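Local coordinates for protein BauA (Acinetobacter baumannii, PDB 6HCP) that transports iron across the outer membrane as the TonB-dependent receptor for ferric preacinetobactin, at residues A[341-346]-A[372-377]; A[415-420]-A[448-453]. All blocks are in the same frame, centred on the assembly; numbering follows the deposited sequence. Where two conformers were deposited one is given.

Interaction 1 (A[341-346]-A[372-377]); sequences FDVDKK and YNHTQD. With EDO (1,2-ethanediol), chain L; EDO (1,2-ethanediol), chain F.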
loop_
_atom_site.group_PDB
_atom_site.type_symbol
_atom_site.label_atom_id
_atom_site.label_comp_id
_atom_site.label_asym_id
_atom_site.label_seq_id
_atom_site.Cartn_x
_atom_site.Cartn_y
_atom_site.Cartn_z
ATOM N N PHE A 341 38.506 -13.851 -1.131
ATOM C CA PHE A 341 39.767 -13.357 -0.595
ATOM C C PHE A 341 39.730 -13.449 0.927
ATOM O O PHE A 341 38.673 -13.423 1.574
ATOM C CB PHE A 341 40.090 -11.964 -1.149
ATOM C CG PHE A 341 39.145 -10.860 -0.736
ATOM C CD1 PHE A 341 39.253 -10.245 0.500
ATOM C CD2 PHE A 341 38.150 -10.441 -1.601
ATOM C CE1 PHE A 341 38.370 -9.238 0.879
ATOM C CE2 PHE A 341 37.284 -9.420 -1.240
ATOM C CZ PHE A 341 37.391 -8.826 -0.004
ATOM N N ASP A 342 40.920 -13.659 1.489
ATOM C CA ASP A 342 41.146 -13.688 2.918
ATOM C C ASP A 342 42.179 -12.611 3.234
ATOM O O ASP A 342 43.208 -12.546 2.548
ATOM C CB ASP A 342 41.698 -15.042 3.385
ATOM C CG ASP A 342 40.790 -16.232 3.090
ATOM O OD1 ASP A 342 39.562 -16.048 3.107
ATOM O OD2 ASP A 342 41.322 -17.281 2.672
ATOM N N VAL A 343 41.916 -11.793 4.245
ATOM C CA VAL A 343 42.861 -10.730 4.594
ATOM C C VAL A 343 43.027 -10.667 6.116
ATOM O O VAL A 343 42.056 -10.773 6.898
ATOM C CB VAL A 343 42.483 -9.392 3.935
ATOM C CG1 VAL A 343 41.007 -9.116 3.962
ATOM C CG2 VAL A 343 43.267 -8.198 4.463
ATOM N N ASP A 344 44.297 -10.615 6.531
ATOM C CA ASP A 344 44.700 -10.465 7.923
ATOM C C ASP A 344 45.306 -9.070 8.112
ATOM O O ASP A 344 46.258 -8.705 7.412
ATOM C CB ASP A 344 45.730 -11.530 8.314
ATOM C CG ASP A 344 45.164 -12.939 8.404
ATOM O OD1 ASP A 344 43.972 -13.074 8.707
ATOM O OD2 ASP A 344 45.925 -13.890 8.179
ATOM N N LYS A 345 44.753 -8.319 9.068
ATOM C CA LYS A 345 45.077 -6.925 9.279
ATOM C C LYS A 345 45.639 -6.752 10.694
ATOM O O LYS A 345 45.132 -7.347 11.638
ATOM C CB LYS A 345 43.818 -6.066 9.115
ATOM C CG LYS A 345 43.255 -5.968 7.705
ATOM C CD LYS A 345 41.774 -5.578 7.633
ATOM C CE LYS A 345 40.897 -6.813 7.504
ATOM N NZ LYS A 345 39.572 -6.645 8.137
ATOM N N LYS A 346 46.565 -5.799 10.836
ATOM C CA LYS A 346 47.033 -5.318 12.128
ATOM C C LYS A 346 47.219 -3.806 12.068
ATOM O O LYS A 346 47.624 -3.276 11.041
ATOM C CB LYS A 346 48.379 -5.965 12.480
ATOM C CG LYS A 346 48.347 -7.477 12.660
ATOM C CD LYS A 346 49.728 -8.062 12.967
ATOM C CE LYS A 346 49.887 -9.508 12.540
ATOM N NZ LYS A 346 48.767 -10.347 13.025
ATOM N N TYR A 372 49.770 0.335 9.907
ATOM C CA TYR A 372 48.776 -0.623 9.400
ATOM C C TYR A 372 49.474 -1.593 8.448
ATOM O O TYR A 372 50.308 -1.200 7.652
ATOM C CB TYR A 372 47.626 0.091 8.688
ATOM C CG TYR A 372 46.746 -0.817 7.867
ATOM C CD1 TYR A 372 47.073 -1.145 6.562
ATOM C CD2 TYR A 372 45.610 -1.392 8.414
ATOM C CE1 TYR A 372 46.263 -1.970 5.796
ATOM C CE2 TYR A 372 44.803 -2.237 7.671
ATOM C CZ TYR A 372 45.099 -2.487 6.346
ATOM O OH TYR A 372 44.298 -3.306 5.604
ATOM N N ASN A 373 49.177 -2.884 8.603
ATOM C CA ASN A 373 49.693 -3.902 7.699
ATOM C C ASN A 373 48.575 -4.904 7.417
ATOM O O ASN A 373 47.850 -5.289 8.327
ATOM C CB ASN A 373 50.924 -4.623 8.261
ATOM C CG ASN A 373 51.462 -5.682 7.318
ATOM O OD1 ASN A 373 52.106 -5.368 6.317
ATOM N ND2 ASN A 373 51.115 -6.933 7.567
ATOM N N HIS A 374 48.476 -5.346 6.165
ATOM C CA HIS A 374 47.650 -6.510 5.866
ATOM C C HIS A 374 48.382 -7.441 4.908
ATOM O O HIS A 374 49.233 -7.019 4.128
ATOM C CB HIS A 374 46.238 -6.108 5.385
ATOM C CG HIS A 374 46.093 -5.744 3.949
ATOM N ND1 HIS A 374 45.393 -4.612 3.567
ATOM C CD2 HIS A 374 46.364 -6.425 2.811
ATOM C CE1 HIS A 374 45.299 -4.591 2.247
ATOM N NE2 HIS A 374 45.879 -5.705 1.757
ATOM N N THR A 375 48.031 -8.725 5.016
ATOM C CA THR A 375 48.375 -9.729 4.052
ATOM C C THR A 375 47.077 -10.349 3.542
ATOM O O THR A 375 46.134 -10.500 4.311
ATOM C CB THR A 375 49.289 -10.799 4.668
ATOM O OG1 THR A 375 48.559 -11.466 5.697
ATOM C CG2 THR A 375 50.555 -10.209 5.247
ATOM N N GLN A 376 47.046 -10.648 2.246
ATOM C CA GLN A 376 45.826 -11.065 1.573
ATOM C C GLN A 376 46.147 -12.193 0.585
ATOM O O GLN A 376 47.181 -12.201 -0.062
ATOM C CB GLN A 376 45.200 -9.861 0.877
ATOM C CG GLN A 376 43.875 -10.151 0.182
ATOM C CD GLN A 376 43.139 -8.873 -0.151
ATOM O OE1 GLN A 376 43.133 -7.931 0.641
ATOM N NE2 GLN A 376 42.591 -8.812 -1.353
ATOM N N ASP A 377 45.197 -13.114 0.441
ATOM C CA ASP A 377 45.157 -14.070 -0.646
ATOM C C ASP A 377 43.853 -13.885 -1.428
ATOM O O ASP A 377 42.785 -13.840 -0.828
ATOM C CB ASP A 377 45.224 -15.493 -0.093
ATOM C CG ASP A 377 46.575 -15.838 0.523
ATOM O OD1 ASP A 377 47.587 -15.455 -0.068
ATOM O OD2 ASP A 377 46.579 -16.442 1.604
HETATM C C1 EDO L . 45.372 -15.323 4.497
HETATM O O1 EDO L . 45.306 -15.266 5.923
HETATM C C2 EDO L . 45.942 -14.002 4.013
HETATM O O2 EDO L . 47.113 -13.650 4.760
HETATM C C1 EDO F . 39.629 -5.884 -1.649
HETATM O O1 EDO F . 41.014 -6.206 -1.714
HETATM C C2 EDO F . 38.995 -6.216 -2.984
HETATM O O2 EDO F . 39.630 -7.386 -3.472
HETATM O O HOH W 1 43.859 -17.928 1.913
#
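V343 and H374 meet on the face of this antiparallel pair that carries F341, K345, Y372 and Q376. Methyl CG2 of V343 sits over one face of the H374 imidazole, toward its rim, in a CH-pi contact 4.1 Å from the ring centroid. With CG2 anti to the backbone N (CG1 at chi1 41°), the beta-branched valine presents this methyl to the ring. H374 ND1 is hydrogen-bonded to Y372 OH at 2.7 Å, which helps to hold the imidazole's rotation; the phenol oxygen also lies 3.5 Å from K345 CG. K345 lends only its aliphatic root here, its chain bending so that NZ bonds S311 and T313. Q376, extended, lays its amide 22° from the plane of the F341 ring, with NE2 4.0 Å from F341 CB; NE2 also bonds D378 and a bound ethanediol. On the other face, a water donates to D342 OD2 (2.7 Å) and D377 OD2, bridging two acids that would otherwise probably repel, while H415 takes D377 OD1. Six backbone hydrogen bonds, such as D344 N to T375 O at 2.9 Å, hold the register. The pair belongs to the barrel hairpin 331-358/361-381, flanked by strands 302-318 and 412-431; F341 reaches F127 and Y128, and Y372 reaches P153, consistent with this face being turned inward to the plug.

Interaction 2 (A[415-420]-A[448-453]); sequences HSTLST and KATSSV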
loop_
_atom_site.group_PDB
_atom_site.type_symbol
_atom_site.label_atom_id
_atom_site.label_comp_id
_atom_site.label_asym_id
_atom_site.label_seq_id
_atom_site.Cartn_x
_atom_site.Cartn_y
_atom_site.Cartn_z
ATOM N N HIS A 415 49.009 -13.571 -3.834
ATOM C CA HIS A 415 49.209 -13.048 -2.519
ATOM C C HIS A 415 49.526 -11.552 -2.657
ATOM O O HIS A 415 50.168 -11.158 -3.611
ATOM C CB HIS A 415 50.349 -13.813 -1.830
ATOM C CG HIS A 415 50.540 -13.445 -0.404
ATOM N ND1 HIS A 415 49.686 -13.902 0.593
ATOM C CD2 HIS A 415 51.432 -12.618 0.196
ATOM C CE1 HIS A 415 50.065 -13.395 1.752
ATOM N NE2 HIS A 415 51.111 -12.579 1.530
ATOM N N SER A 416 49.041 -10.730 -1.730
ATOM C CA SER A 416 49.318 -9.291 -1.771
ATOM C C SER A 416 49.458 -8.767 -0.346
ATOM O O SER A 416 49.055 -9.431 0.613
ATOM C CB SER A 416 48.272 -8.547 -2.557
ATOM O OG SER A 416 46.984 -8.719 -1.970
ATOM N N THR A 417 50.134 -7.618 -0.209
ATOM C CA THR A 417 50.325 -6.978 1.063
ATOM C C THR A 417 50.173 -5.467 0.875
ATOM O O THR A 417 50.388 -4.926 -0.206
ATOM C CB THR A 417 51.686 -7.289 1.712
ATOM O OG1 THR A 417 52.679 -6.510 1.042
ATOM C CG2 THR A 417 52.052 -8.757 1.668
ATOM N N LEU A 418 49.818 -4.806 1.980
ATOM C CA LEU A 418 49.774 -3.384 2.083
ATOM C C LEU A 418 50.304 -2.993 3.461
ATOM O O LEU A 418 49.960 -3.598 4.486
ATOM C CB LEU A 418 48.333 -2.898 1.920
ATOM C CG LEU A 418 48.143 -1.377 1.955
ATOM C CD1 LEU A 418 48.914 -0.713 0.836
ATOM C CD2 LEU A 418 46.652 -1.029 1.844
ATOM N N SER A 419 51.190 -1.999 3.466
ATOM C CA SER A 419 51.801 -1.490 4.686
ATOM C C SER A 419 51.771 0.034 4.650
ATOM O O SER A 419 52.119 0.637 3.625
ATOM C CB SER A 419 53.220 -1.985 4.831
ATOM O OG SER A 419 53.241 -3.381 5.032
ATOM N N THR A 420 51.356 0.644 5.765
ATOM C CA THR A 420 51.353 2.101 5.889
ATOM C C THR A 420 51.850 2.486 7.277
ATOM O O THR A 420 51.733 1.725 8.250
ATOM C CB THR A 420 49.968 2.726 5.670
ATOM O OG1 THR A 420 49.108 2.348 6.749
ATOM C CG2 THR A 420 49.319 2.323 4.371
ATOM N N LYS A 448 53.517 1.120 1.209
ATOM C CA LYS A 448 54.075 0.162 0.285
ATOM C C LYS A 448 53.059 -0.959 0.048
ATOM O O LYS A 448 52.588 -1.552 1.003
ATOM C CB LYS A 448 55.363 -0.450 0.844
ATOM C CG LYS A 448 56.081 -1.376 -0.125
ATOM C CD LYS A 448 57.415 -1.878 0.377
ATOM C CE LYS A 448 58.063 -2.780 -0.653
ATOM N NZ LYS A 448 59.311 -3.384 -0.146
ATOM N N ALA A 449 52.892 -1.328 -1.224
ATOM C CA ALA A 449 52.075 -2.489 -1.628
ATOM C C ALA A 449 52.959 -3.501 -2.362
ATOM O O ALA A 449 53.864 -3.119 -3.140
ATOM C CB ALA A 449 50.912 -2.049 -2.502
ATOM N N THR A 450 52.608 -4.782 -2.215
ATOM C CA THR A 450 53.214 -5.846 -3.007
ATOM C C THR A 450 52.131 -6.783 -3.540
ATOM O O THR A 450 51.054 -6.909 -2.953
ATOM C CB THR A 450 54.246 -6.643 -2.212
ATOM O OG1 THR A 450 53.562 -7.445 -1.238
ATOM C CG2 THR A 450 55.270 -5.751 -1.539
ATOM N N SER A 451 52.478 -7.484 -4.624
ATOM C CA SER A 451 51.665 -8.566 -5.176
ATOM C C SER A 451 52.573 -9.666 -5.739
ATOM O O SER A 451 53.529 -9.377 -6.439
ATOM C CB SER A 451 50.760 -8.035 -6.240
ATOM O OG SER A 451 50.221 -9.102 -7.003
ATOM N N SER A 452 52.234 -10.922 -5.459
ATOM C CA SER A 452 53.054 -12.077 -5.850
ATOM C C SER A 452 53.049 -12.283 -7.369
ATOM O O SER A 452 53.877 -13.035 -7.857
ATOM C CB SER A 452 52.611 -13.332 -5.154
ATOM O OG SER A 452 51.336 -13.733 -5.638
ATOM N N VAL A 453 52.176 -11.595 -8.116
ATOM C CA VAL A 453 52.174 -11.740 -9.568
ATOM C C VAL A 453 52.618 -10.445 -10.263
ATOM O O VAL A 453 52.605 -10.383 -11.477
ATOM C CB VAL A 453 50.805 -12.186 -10.105
ATOM C CG1 VAL A 453 50.466 -13.582 -9.607
ATOM C CG2 VAL A 453 49.715 -11.177 -9.768
HETATM O O HOH W 2 53.549 -4.109 1.744
#
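The imidazole of H415 is the one flat side chain here, and it leaves the contact to its CB, 3.9 Å from S452 OG. Its first torsion, -174°, places CG anti to the backbone N and carries the ring toward strand 361-381, where ND1 bonds D377 and the side chain touches T375. S452 instead grips the H415 backbone: its OG accepts from H415 N at 2.9 Å, and its own N donates to H415 O at 2.8 Å. Serine suits this place, just past the end of strand 436-451, because its short hydroxyl can stand in for a strand carbonyl. On the same face as H415, T417 and T450 form a hydrogen-bonded antiparallel pair. Their hydroxyls meet OG1 to OG1 at 2.6 Å, both turned between backbone N and carbonyl carbon (chi1 77° in T417). The backbone bonds of this pair are skewed, T417 N lying 34° from the carbonyl plane of T450. A water hydrogen-bonded to T417 OG1 at 2.6 Å donates to K448 O at 2.8 Å, tying side chain to backbone. On the face of S416, L418, A449 and S451, L418 CD1 meets A449 CB at 4.1 Å. Small hydroxyl residues thus add side-chain and water bonds to the backbone ladder, in keeping with a surface contact at the end of strand 436-451, and apolar packing contributes little.

In the fold
Strands 361-381 and 412-431 are neighbours in the barrel wall, so interactions 1 and 2 form consecutive parts of one antiparallel run, their centres about 9 Å apart. The two are joined directly: Y372 O probably accepts from T420 N at 2.8 Å. Interaction 1 is partly buried, with aromatic, aliphatic and amide groups on the face that probably looks toward the plug and acids linked through water on the other. Interaction 2, at the open end of its hairpin, away from the turn between 431 and 436, is a surface contact that buries less area and relies on threonine and serine hydroxyls. Each pairs the arms of a different hairpin, 331-358/361-381 and 412-431/436-451.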